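Local coordinates for periplasmic oligopeptide-binding protein (Burkholderia pseudomallei, PDB 3ZS6) that probably binds oligopeptides in the periplasm and hands them to an ABC transporter for import across the inner membrane, at residues S17-P20 against A21-E24; L92-P95 against K96-S99; F387-L390 against M391-H395. One frame throughout, in Å; residues are numbered along the deposited sequence.

Contact 1: residues S17-P20 against A21-E24; sequences SLDP and AHIE
Asp19 meets Ala21 and His22 with both its backbone and its side chain, in the loop from strand 6-11 to helix 26-35. His22 N donates to Asp19 O over 2.7 Å, closing a beta turn around Pro20-Ala21, and Ala21 N reaches Asp19 OD1 at 3.0 Å, well out of the carboxylate plane, in an Asx turn. Because CG stands anti to the backbone N (chi1 -175°), the carboxylate folds forward over Ala21. Two residues earlier, Ser17 OG accepts a hydrogen bond from Asp19 N at 3.0 Å in an ST turn.

Packing accompanies these bonds. The carboxylate stands nearly perpendicular to the His22 imidazole, and OD2 lies at the ring edge, 3.6 Å from His22 CD2. Ser17 OG rests against His22 CB, while Ile23 turns its CG1 branch back toward the turn, 3.3 Å from Asp19 O; its CD1 reaches Pro20 CA.

Asp19 OD2 also forms a salt bridge with Arg91 and accepts a hydrogen bond from Trp169 NE1. A buried carboxylate gripped by an arginine, an indole and a backbone amide is probably kept ionised, and its rotation is fixed from several directions.

Contact 2: residues L92-P95 against K96-S99; sequences LADP and KTGS
Lys96 meets Asp94 just past the end of helix 82-93, and it does so through its backbone and the root of its side chain. Lys96 N donates to Asp94 OD1 over 2.9 Å, reaching the oxygen from above the carboxylate plane (53° out of it). Its CB lies 3.3 Å from the same OD1. From there the aliphatic chain runs out extended, carrying NZ away to 6.0 Å from OD1, so the opposite charges do not pair directly. With chi1 at -172° the Asp94 carboxylate is swung away from its own amide and over the next peptide; the other oxygen, OD2, binds a glycerol, probably from the crystallisation liquor.

Thr97 N donates to Asp94 O at 2.9 Å, and Thr97 CB leans against that same carbonyl oxygen. Thr97 OG1 lies beside Asp94 CB but hydrogen-bonds to Arg91 O, a carbonyl of the last turn of the helix. Asp94 is the first residue to leave helical backbone angles, and together these bonds fold the chain into a tight turn where the helix gives way to the loop before helix 111-115. An aspartate carboxylate bonded to the amide two residues on makes this an Asx turn.

Gly98 takes a left-handed conformation (phi 73°) and ends the helical turn of Pro95-Thr97; its N makes a weak hydrogen bond to Pro95 O at 3.1 Å.

Ser99 then comes back alongside the helix end. Its OG touches Leu92 CD1 at 3.2 Å, yet takes its polar partners from Ala21 O and Tyr101 N. Between the two backbones sits a water that accepts from Ser99 N and donates to Leu92 O and to Asp94 O, the latter at 2.7 Å.

Contact 3: residues F387-L390 against M391-H395; sequences FKVL and MKQRH
The Phe387 ring carries Met391 over one face: in the conformer described, one of two modelled, CG sits 4.3 Å from the ring centroid, 25° off the normal, in a CH-pi contact. There SD lies oblique to the ring, 3.8 Å from Phe387 CE2, as a Met-aromatic pair, and the bend at chi3 (-43°) brings CE to the same ring carbon. The Arg394 guanidinium, two turns on at i+7, approaches the ring aslant, its NH2 4.4 Å from Phe387 CE1. Its NH1 lies against Leu390 CD2 at 3.8 Å and hydrogen-bonds to Arg403 O, so strand 401-407 positions the charged end.

On another side of the helix, Val389 and Gln393 run side by side, with the Val389 CG1 methyl 3.8 Å from the amide carbon CD of Gln393. Gln393 OE1 is buried here without a polar partner in the model.

Backbone bonds such as Met391 N to Phe387 O at 2.9 Å join the two halves. Phe387-Met391, Val389-Gln393 and Leu390-Arg394 share their i to i+4 spacing. Phe387, Met391 and Arg394 also pack on the bound peptide, so this face of helix 387-395 forms part of the wall of the peptide-binding site.

From the N terminus, contact 1 closes a tight turn in the loop between strand 6-11 and helix 26-35. Contact 2 follows, turning the chain at the end of helix 82-93, and contact 3 lies far along the sequence within helix 387-395. The three come in series, none nested or crossing. In space the first two join where Ser99 OG hydrogen-bonds to Ala21 O and His22 CE1 packs on Thr97 O. Contact 1 reaches contact 3 through Glu24 OE1 and His395 NE2, and Glu24 also hydrogen-bonds to the bound peptide's backbone. Residues 21-24 thus connect the loop after helix 82-93 to helix 387-395 across the peptide-binding cleft; contacts 2 and 3 themselves do not touch.

Contact 1: residues S17-P20 against A21-E24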
# COMPACT_ATOMS: atom_id res chain seq x y z
N SER A 17 -10.28 -6.95 5.20
CA SER A 17 -11.58 -7.05 4.55
C SER A 17 -11.39 -7.65 3.18
O SER A 17 -10.29 -7.61 2.63
CB SER A 17 -12.20 -5.65 4.42
OG SER A 17 -13.41 -5.65 3.69
N LEU A 18 -12.45 -8.24 2.63
CA LEU A 18 -12.43 -8.68 1.24
C LEU A 18 -13.46 -7.91 0.42
O LEU A 18 -13.74 -8.25 -0.73
CB LEU A 18 -12.69 -10.18 1.14
CG LEU A 18 -11.57 -11.08 1.68
CD1 LEU A 18 -11.93 -12.55 1.52
CD2 LEU A 18 -10.25 -10.77 0.99
N ASP A 19 -14.03 -6.87 1.04
CA ASP A 19 -14.90 -5.92 0.35
C ASP A 19 -14.02 -4.85 -0.29
O ASP A 19 -13.32 -4.12 0.42
CB ASP A 19 -15.87 -5.29 1.36
CG ASP A 19 -16.91 -4.37 0.72
OD1 ASP A 19 -16.65 -3.83 -0.39
OD2 ASP A 19 -17.99 -4.20 1.32
N PRO A 20 -14.04 -4.75 -1.63
CA PRO A 20 -13.19 -3.78 -2.32
C PRO A 20 -13.26 -2.38 -1.70
O PRO A 20 -12.25 -1.68 -1.70
CB PRO A 20 -13.74 -3.77 -3.74
CG PRO A 20 -14.21 -5.18 -3.93
CD PRO A 20 -14.77 -5.60 -2.58
N ALA A 21 -14.42 -2.00 -1.18
CA ALA A 21 -14.57 -0.66 -0.61
C ALA A 21 -13.84 -0.48 0.72
O ALA A 21 -13.64 0.65 1.18
CB ALA A 21 -16.05 -0.32 -0.44
N HIS A 22 -13.45 -1.58 1.35
CA HIS A 22 -12.78 -1.49 2.65
C HIS A 22 -11.37 -2.06 2.65
O HIS A 22 -10.74 -2.19 3.70
CB HIS A 22 -13.66 -2.13 3.72
CG HIS A 22 -15.00 -1.48 3.85
ND1 HIS A 22 -15.16 -0.20 4.34
CD2 HIS A 22 -16.24 -1.91 3.51
CE1 HIS A 22 -16.44 0.12 4.32
NE2 HIS A 22 -17.12 -0.90 3.82
N ILE A 23 -10.87 -2.39 1.46
CA ILE A 23 -9.51 -2.91 1.32
C ILE A 23 -8.48 -1.77 1.38
O ILE A 23 -8.58 -0.79 0.64
CB ILE A 23 -9.35 -3.72 0.01
CG1 ILE A 23 -10.12 -5.04 0.13
CG2 ILE A 23 -7.86 -3.96 -0.31
CD1 ILE A 23 -10.12 -5.92 -1.14
N GLU A 24 -7.50 -1.89 2.27
CA GLU A 24 -6.52 -0.83 2.47
C GLU A 24 -5.08 -1.30 2.32
O GLU A 24 -4.18 -0.49 2.08
CB GLU A 24 -6.61 -0.26 3.89
CG GLU A 24 -7.88 0.45 4.27
CD GLU A 24 -7.78 1.00 5.68
OE1 GLU A 24 -6.95 1.90 5.91
OE2 GLU A 24 -8.54 0.53 6.55

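Contact 2: residues L92-P95 against K96-S99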
# COMPACT_ATOMS: atom_id res chain seq x y z
N LEU A 92 -17.99 3.60 -3.35
CA LEU A 92 -16.71 3.95 -2.76
C LEU A 92 -16.65 5.42 -2.34
O LEU A 92 -16.15 5.75 -1.26
CB LEU A 92 -15.58 3.64 -3.75
CG LEU A 92 -14.15 3.91 -3.26
CD1 LEU A 92 -13.82 3.07 -2.03
CD2 LEU A 92 -13.14 3.64 -4.37
N ALA A 93 -17.16 6.29 -3.21
CA ALA A 93 -17.14 7.73 -2.97
C ALA A 93 -18.10 8.16 -1.87
O ALA A 93 -17.83 9.10 -1.12
CB ALA A 93 -17.45 8.48 -4.27
N ASP A 94 -19.24 7.48 -1.77
CA ASP A 94 -20.27 7.80 -0.79
C ASP A 94 -19.75 7.74 0.66
O ASP A 94 -19.37 6.67 1.13
CB ASP A 94 -21.43 6.81 -0.96
CG ASP A 94 -22.63 7.16 -0.13
OD1 ASP A 94 -22.53 8.04 0.76
OD2 ASP A 94 -23.69 6.54 -0.36
N PRO A 95 -19.75 8.87 1.38
CA PRO A 95 -19.20 8.83 2.75
C PRO A 95 -20.03 7.94 3.68
O PRO A 95 -19.54 7.50 4.72
CB PRO A 95 -19.25 10.29 3.20
CG PRO A 95 -20.30 10.94 2.32
CD PRO A 95 -20.18 10.23 0.99
N LYS A 96 -21.27 7.65 3.30
CA LYS A 96 -22.09 6.75 4.11
C LYS A 96 -21.55 5.32 4.07
O LYS A 96 -21.81 4.54 4.98
CB LYS A 96 -23.56 6.81 3.69
CG LYS A 96 -24.29 8.03 4.28
CD LYS A 96 -25.68 8.20 3.69
CE LYS A 96 -26.26 9.57 4.05
NZ LYS A 96 -27.60 9.78 3.42
N THR A 97 -20.78 5.01 3.03
CA THR A 97 -20.11 3.71 2.94
C THR A 97 -18.99 3.58 3.99
O THR A 97 -18.71 2.48 4.47
CB THR A 97 -19.51 3.48 1.54
OG1 THR A 97 -20.54 3.54 0.55
CG2 THR A 97 -18.80 2.12 1.47
N GLY A 98 -18.35 4.70 4.32
CA GLY A 98 -17.29 4.69 5.30
C GLY A 98 -15.97 4.08 4.83
O GLY A 98 -15.21 3.54 5.64
N SER A 99 -15.69 4.14 3.53
CA SER A 99 -14.40 3.66 3.02
C SER A 99 -13.23 4.48 3.56
O SER A 99 -13.30 5.71 3.61
CB SER A 99 -14.35 3.70 1.50
OG SER A 99 -13.08 3.23 1.03
O HOH W 1 -16.80 5.89 1.54

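Contact 3: residues F387-L390 against M391-H395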
# COMPACT_ATOMS: atom_id res chain seq x y z
N PHE A 387 -2.05 -6.33 13.28
CA PHE A 387 -1.99 -5.31 12.23
C PHE A 387 -3.32 -4.59 11.98
O PHE A 387 -3.34 -3.37 11.80
CB PHE A 387 -1.47 -5.91 10.92
CG PHE A 387 -1.29 -4.89 9.82
CD1 PHE A 387 -0.37 -3.86 9.96
CD2 PHE A 387 -2.03 -4.97 8.65
CE1 PHE A 387 -0.19 -2.91 8.95
CE2 PHE A 387 -1.87 -4.03 7.64
CZ PHE A 387 -0.94 -3.00 7.79
N LYS A 388 -4.43 -5.33 11.97
CA LYS A 388 -5.75 -4.72 11.76
C LYS A 388 -6.05 -3.68 12.82
O LYS A 388 -6.66 -2.65 12.54
CB LYS A 388 -6.86 -5.79 11.79
CG LYS A 388 -7.11 -6.48 10.47
CD LYS A 388 -7.83 -7.81 10.67
CE LYS A 388 -9.08 -7.65 11.52
NZ LYS A 388 -9.77 -8.96 11.74
N VAL A 389 -5.66 -3.99 14.05
CA VAL A 389 -5.86 -3.08 15.17
C VAL A 389 -4.96 -1.85 15.01
O VAL A 389 -5.38 -0.72 15.22
CB VAL A 389 -5.57 -3.78 16.51
CG1 VAL A 389 -5.42 -2.76 17.65
CG2 VAL A 389 -6.68 -4.78 16.82
N LEU A 390 -3.71 -2.09 14.63
CA LEU A 390 -2.77 -1.00 14.42
C LEU A 390 -3.34 -0.03 13.39
O LEU A 390 -3.33 1.18 13.60
CB LEU A 390 -1.42 -1.52 13.94
CG LEU A 390 -0.35 -0.44 13.72
CD1 LEU A 390 -0.13 0.34 15.01
CD2 LEU A 390 0.95 -1.06 13.22
N MET A 391 -3.84 -0.57 12.27
CA MET A 391 -4.40 0.29 11.22
C MET A 391 -5.51 1.18 11.77
O MET A 391 -5.53 2.38 11.50
CB MET A 391 -4.91 -0.53 10.03
CG MET A 391 -3.89 -0.70 8.91
SD MET A 391 -4.56 -1.39 7.38
CE MET A 391 -5.60 -2.69 8.02
N LYS A 392 -6.43 0.59 12.54
CA LYS A 392 -7.52 1.35 13.14
C LYS A 392 -7.00 2.39 14.11
O LYS A 392 -7.45 3.54 14.12
CB LYS A 392 -8.51 0.41 13.84
CG LYS A 392 -9.25 -0.51 12.89
CD LYS A 392 -10.23 -1.41 13.63
CE LYS A 392 -10.95 -2.36 12.67
NZ LYS A 392 -11.95 -3.21 13.37
N GLN A 393 -6.05 2.00 14.95
CA GLN A 393 -5.50 2.94 15.92
C GLN A 393 -4.86 4.16 15.26
O GLN A 393 -5.01 5.28 15.74
CB GLN A 393 -4.52 2.25 16.87
CG GLN A 393 -5.21 1.40 17.93
CD GLN A 393 -4.22 0.69 18.84
OE1 GLN A 393 -3.06 0.53 18.49
NE2 GLN A 393 -4.69 0.27 20.01
N ARG A 394 -4.14 3.94 14.16
CA ARG A 394 -3.52 5.05 13.43
C ARG A 394 -4.60 6.00 12.85
O ARG A 394 -4.49 7.22 12.97
CB ARG A 394 -2.56 4.54 12.35
CG ARG A 394 -1.32 3.83 12.91
CD ARG A 394 -0.34 3.36 11.83
NE ARG A 394 -1.00 2.75 10.67
CZ ARG A 394 -0.49 1.78 9.92
NH1 ARG A 394 0.69 1.24 10.21
NH2 ARG A 394 -1.18 1.33 8.86
N HIS A 395 -5.63 5.43 12.23
CA HIS A 395 -6.74 6.24 11.72
C HIS A 395 -7.35 7.10 12.83
O HIS A 395 -7.72 8.26 12.60
CB HIS A 395 -7.84 5.37 11.08
CG HIS A 395 -7.55 4.97 9.67
ND1 HIS A 395 -7.43 5.89 8.64
CD2 HIS A 395 -7.37 3.75 9.10
CE1 HIS A 395 -7.17 5.25 7.51
NE2 HIS A 395 -7.13 3.95 7.76